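Local coordinates for protein maleylacetoacetate isomerase (Anaeromyxobacter dehalogenans, PDB 4IGJ) that probably isomerises maleylacetoacetate with glutathione as cofactor, as a zeta-class member of the glutathione transferase superfamily, at residues 157-160 and 161-165; 200-204 and 205-209. All coordinates share one frame; numbering follows the deposited sequence.

Contact 1. Residues 157-160 and 161-165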
loop_
_atom_site.group_PDB
_atom_site.type_symbol
_atom_site.label_atom_id
_atom_site.label_comp_id
_atom_site.label_asym_id
_atom_site.label_seq_id
_atom_site.Cartn_x
_atom_site.Cartn_y
_atom_site.Cartn_z
ATOM N N PHE A 157 0.037 -1.462 19.247
ATOM C CA PHE A 157 0.708 -2.706 18.899
ATOM C C PHE A 157 1.136 -2.717 17.433
ATOM O O PHE A 157 2.282 -3.034 17.113
ATOM C CB PHE A 157 -0.190 -3.911 19.185
ATOM C CG PHE A 157 0.402 -5.214 18.729
ATOM C CD1 PHE A 157 1.316 -5.893 19.521
ATOM C CD2 PHE A 157 0.062 -5.751 17.493
ATOM C CE1 PHE A 157 1.870 -7.089 19.094
ATOM C CE2 PHE A 157 0.613 -6.953 17.061
ATOM C CZ PHE A 157 1.517 -7.618 17.863
ATOM N N PHE A 158 0.202 -2.389 16.548
ATOM C CA PHE A 158 0.480 -2.480 15.119
ATOM C C PHE A 158 1.363 -1.348 14.611
ATOM O O PHE A 158 2.194 -1.552 13.727
ATOM C CB PHE A 158 -0.817 -2.601 14.317
ATOM C CG PHE A 158 -1.396 -3.986 14.335
ATOM C CD1 PHE A 158 -0.807 -4.999 13.585
ATOM C CD2 PHE A 158 -2.510 -4.285 15.101
ATOM C CE1 PHE A 158 -1.320 -6.279 13.608
ATOM C CE2 PHE A 158 -3.032 -5.565 15.124
ATOM C CZ PHE A 158 -2.432 -6.563 14.376
ATOM N N ILE A 159 1.207 -0.157 15.176
ATOM C CA ILE A 159 2.109 0.930 14.825
ATOM C C ILE A 159 3.549 0.635 15.262
ATOM O O ILE A 159 4.484 0.836 14.486
ATOM C CB ILE A 159 1.611 2.272 15.394
ATOM C CG1 ILE A 159 0.283 2.660 14.725
ATOM C CG2 ILE A 159 2.663 3.360 15.220
ATOM C CD1 ILE A 159 -0.392 3.881 15.340
ATOM N N ALA A 160 3.722 0.139 16.490
ATOM C CA ALA A 160 5.048 -0.209 16.999
ATOM C C ALA A 160 5.688 -1.268 16.110
ATOM O O ALA A 160 6.868 -1.170 15.759
ATOM C CB ALA A 160 4.961 -0.705 18.446
ATOM N N ARG A 161 4.900 -2.281 15.760
ATOM C CA ARG A 161 5.349 -3.339 14.863
ATOM C C ARG A 161 5.852 -2.763 13.540
ATOM O O ARG A 161 6.934 -3.127 13.058
ATOM C CB ARG A 161 4.203 -4.319 14.609
ATOM C CG ARG A 161 4.519 -5.389 13.592
ATOM C CD ARG A 161 3.535 -6.538 13.685
ATOM N NE ARG A 161 4.064 -7.730 13.037
ATOM C CZ ARG A 161 4.694 -8.701 13.686
ATOM N NH1 ARG A 161 4.857 -8.626 15.000
ATOM N NH2 ARG A 161 5.151 -9.753 13.024
ATOM N N GLY A 162 5.066 -1.860 12.962
ATOM C CA GLY A 162 5.440 -1.194 11.727
ATOM C C GLY A 162 6.682 -0.321 11.841
ATOM O O GLY A 162 7.544 -0.348 10.971
ATOM N N LEU A 163 6.779 0.459 12.913
ATOM C CA LEU A 163 7.908 1.364 13.090
ATOM C C LEU A 163 9.221 0.622 13.347
ATOM O O LEU A 163 10.288 1.081 12.944
ATOM C CB LEU A 163 7.629 2.358 14.222
ATOM C CG LEU A 163 6.498 3.361 13.980
ATOM C CD1 LEU A 163 6.434 4.344 15.132
ATOM C CD2 LEU A 163 6.678 4.085 12.641
ATOM N N ALA A 164 9.132 -0.515 14.031
ATOM C CA ALA A 164 10.304 -1.344 14.302
ATOM C C ALA A 164 10.911 -1.828 12.990
ATOM O O ALA A 164 12.126 -1.769 12.801
ATOM C CB ALA A 164 9.930 -2.521 15.199
ATOM N N ALA A 165 10.055 -2.292 12.083
ATOM C CA ALA A 165 10.491 -2.724 10.758
ATOM C C ALA A 165 11.096 -1.568 9.975
ATOM O O ALA A 165 12.130 -1.724 9.321
ATOM C CB ALA A 165 9.330 -3.334 9.988
#
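R161 donates the first of four successive i+4 to i backbone hydrogen bonds that tie 157-160 to 161-165, two consecutive turns of the long alpha-helix 150-171 in the C-terminal, all-helical domain. Its N reaches F157 O at 3.0 Å. With CG anti to the backbone N (chi1 175°) and the chain extended as far as NE, the arginine runs past the F157 ring, where CD comes within 4.5 Å of CE2 at an oblique approach, a loose apolar brush. G162 follows, its N bonded to F158 O at 3.0 Å. L163 makes the shortest of the four bonds, 2.8 Å from its N to I159 O, and the donor sits almost in line with that carbonyl. Its side chain lies alongside that of I159, both pointing the same way, and L163 CD1 touches I159 CG2 at 3.9 Å. Together they form an apolar ridge that faces helix 185-199, where I159 packs on Q193 and A197 and L163 on L194 and A197. A164 closes the series with N to A160 O at 2.9 Å. The chemistry thus divides by helix face: the aliphatic ridge turns to helix 185-199, whereas F157, F158 and R161 pack on Q68, V139 and L138 of the second subunit; R161, seen to bind glutathione though none is bound to this chain, extends from a backbone fixed by main-chain bonds.

Contact 2. Residues 200-204 and 205-209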
loop_
_atom_site.group_PDB
_atom_site.type_symbol
_atom_site.label_atom_id
_atom_site.label_comp_id
_atom_site.label_asym_id
_atom_site.label_seq_id
_atom_site.Cartn_x
_atom_site.Cartn_y
_atom_site.Cartn_z
ATOM N N PHE A 200 -1.365 8.231 19.692
ATOM C CA PHE A 200 -1.777 7.030 20.411
ATOM C C PHE A 200 -0.912 6.754 21.635
ATOM O O PHE A 200 -1.060 5.721 22.283
ATOM C CB PHE A 200 -1.768 5.820 19.468
ATOM C CG PHE A 200 -2.897 5.821 18.481
ATOM C CD1 PHE A 200 -4.209 5.748 18.922
ATOM C CD2 PHE A 200 -2.651 5.878 17.116
ATOM C CE1 PHE A 200 -5.264 5.753 18.018
ATOM C CE2 PHE A 200 -3.699 5.882 16.201
ATOM C CZ PHE A 200 -5.006 5.817 16.654
ATOM N N GLY A 201 -0.012 7.677 21.947
ATOM C CA GLY A 201 0.822 7.562 23.130
ATOM C C GLY A 201 1.884 6.488 23.037
ATOM O O GLY A 201 2.336 5.956 24.056
ATOM N N LEU A 202 2.292 6.155 21.815
ATOM C CA LEU A 202 3.355 5.172 21.648
ATOM C C LEU A 202 4.715 5.801 21.921
ATOM O O LEU A 202 5.029 6.869 21.396
ATOM C CB LEU A 202 3.332 4.575 20.242
ATOM C CG LEU A 202 4.331 3.454 19.980
ATOM C CD1 LEU A 202 3.968 2.227 20.802
ATOM C CD2 LEU A 202 4.388 3.124 18.484
ATOM N N ASP A 203 5.525 5.144 22.743
ATOM C CA ASP A 203 6.860 5.651 23.026
ATOM C C ASP A 203 7.786 5.450 21.831
ATOM O O ASP A 203 7.930 4.331 21.332
ATOM C CB ASP A 203 7.456 4.984 24.265
ATOM C CG ASP A 203 8.892 5.411 24.515
ATOM O OD1 ASP A 203 9.098 6.533 25.024
ATOM O OD2 ASP A 203 9.809 4.627 24.192
ATOM N N LEU A 204 8.417 6.538 21.394
ATOM C CA LEU A 204 9.224 6.545 20.175
ATOM C C LEU A 204 10.719 6.371 20.430
ATOM O O LEU A 204 11.520 6.391 19.491
ATOM C CB LEU A 204 8.996 7.839 19.390
ATOM C CG LEU A 204 7.632 8.043 18.736
ATOM C CD1 LEU A 204 7.680 9.267 17.847
ATOM C CD2 LEU A 204 7.205 6.805 17.950
ATOM N N GLU A 205 11.095 6.215 21.695
ATOM C CA GLU A 205 12.496 5.976 22.046
ATOM C C GLU A 205 13.171 4.806 21.288
ATOM O O GLU A 205 14.338 4.921 20.907
ATOM C CB GLU A 205 12.659 5.841 23.570
ATOM C CG GLU A 205 14.098 5.731 24.040
ATOM C CD GLU A 205 14.610 4.306 24.000
ATOM O OE1 GLU A 205 13.786 3.379 24.148
ATOM O OE2 GLU A 205 15.830 4.110 23.812
ATOM N N PRO A 206 12.452 3.683 21.060
ATOM C CA PRO A 206 13.093 2.577 20.334
ATOM C C PRO A 206 13.381 2.836 18.852
ATOM O O PRO A 206 13.957 1.960 18.203
ATOM C CB PRO A 206 12.066 1.444 20.443
ATOM C CG PRO A 206 11.258 1.764 21.639
ATOM C CD PRO A 206 11.178 3.256 21.672
ATOM N N TYR A 207 12.988 3.995 18.327
ATOM C CA TYR A 207 13.185 4.288 16.907
ATOM C C TYR A 207 14.048 5.530 16.681
ATOM O O TYR A 207 13.588 6.518 16.112
ATOM C CB TYR A 207 11.823 4.447 16.212
ATOM C CG TYR A 207 10.777 3.504 16.756
ATOM C CD1 TYR A 207 10.846 2.140 16.503
ATOM C CD2 TYR A 207 9.730 3.977 17.543
ATOM C CE1 TYR A 207 9.900 1.267 17.015
ATOM C CE2 TYR A 207 8.779 3.114 18.058
ATOM C CZ TYR A 207 8.870 1.759 17.792
ATOM O OH TYR A 207 7.931 0.887 18.297
ATOM N N PRO A 208 15.324 5.478 17.103
ATOM C CA PRO A 208 16.142 6.694 17.054
ATOM C C PRO A 208 16.433 7.195 15.641
ATOM O O PRO A 208 16.523 8.406 15.456
ATOM C CB PRO A 208 17.442 6.274 17.758
ATOM C CG PRO A 208 17.512 4.807 17.580
ATOM C CD PRO A 208 16.085 4.322 17.611
ATOM N N THR A 209 16.580 6.297 14.669
ATOM C CA THR A 209 16.803 6.727 13.293
ATOM C C THR A 209 15.562 7.448 12.756
ATOM O O THR A 209 15.666 8.503 12.130
ATOM C CB THR A 209 17.175 5.563 12.366
ATOM O OG1 THR A 209 18.230 4.795 12.960
ATOM C CG2 THR A 209 17.635 6.085 11.005
#
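A type I beta turn, L204 to Y207, turns the Y207 side chain back toward the segment 200-204 and delivers the chain to the N-cap of helix 208-218. The turn is closed by Y207 N bonding to L204 O at 3.0 Å, with the donor well above the carbonyl plane. On the packed side, the buried Y207 ring crosses the L204 side chain at about a right angle, and L204 CD2 meets ring atom CD2 at 3.8 Å. Chi1 of Y207, -36°, turns CG beside the backbone N and carries the ring back against the preceding residues, so that CE2 lies 3.6 Å from D203 O and OH reaches L202 CD2 at 4.2 Å. The neighbouring P206 covers one ring face with CB over its centre. R211 binds L204 O and E205 O, joining the turn to the helix that follows.

The outer side is looser and acidic. D203 and E205 run side by side in the same direction at the surface, their carboxylates nearly coplanar and D203 OD2 4.2 Å from E205 OE1; the like charges probably repel mildly, with solvent screening them. D203 OD2 also accepts a weak bond from E205 N at 3.2 Å with an N-H...O angle of 131°, and the same oxygen lies 3.2 Å from P206 CD.

Contact 1 belongs to a helix and contact 2 to the loop that runs along its flank; the two centres are 10 Å apart. Y207 supplies much of the junction, with OH 3.3 Å from A160 CA and CE1 3.6 Å from A164 N. Further along, L202 CD2 lies 3.7 Å from A160 N and F200 CD2 touches I159 CD1 at 3.5 Å, so the loop packs on I159, A160 and A164, residues flanking R161. That glutathione-binding arginine has its side chain about 7 Å from that of Y207, while I159 is about 8 Å from Q132, another glutathione-binding residue, side chain to side chain. These distances suggest that the loop meets the helix next to the ligand site, empty in this chain.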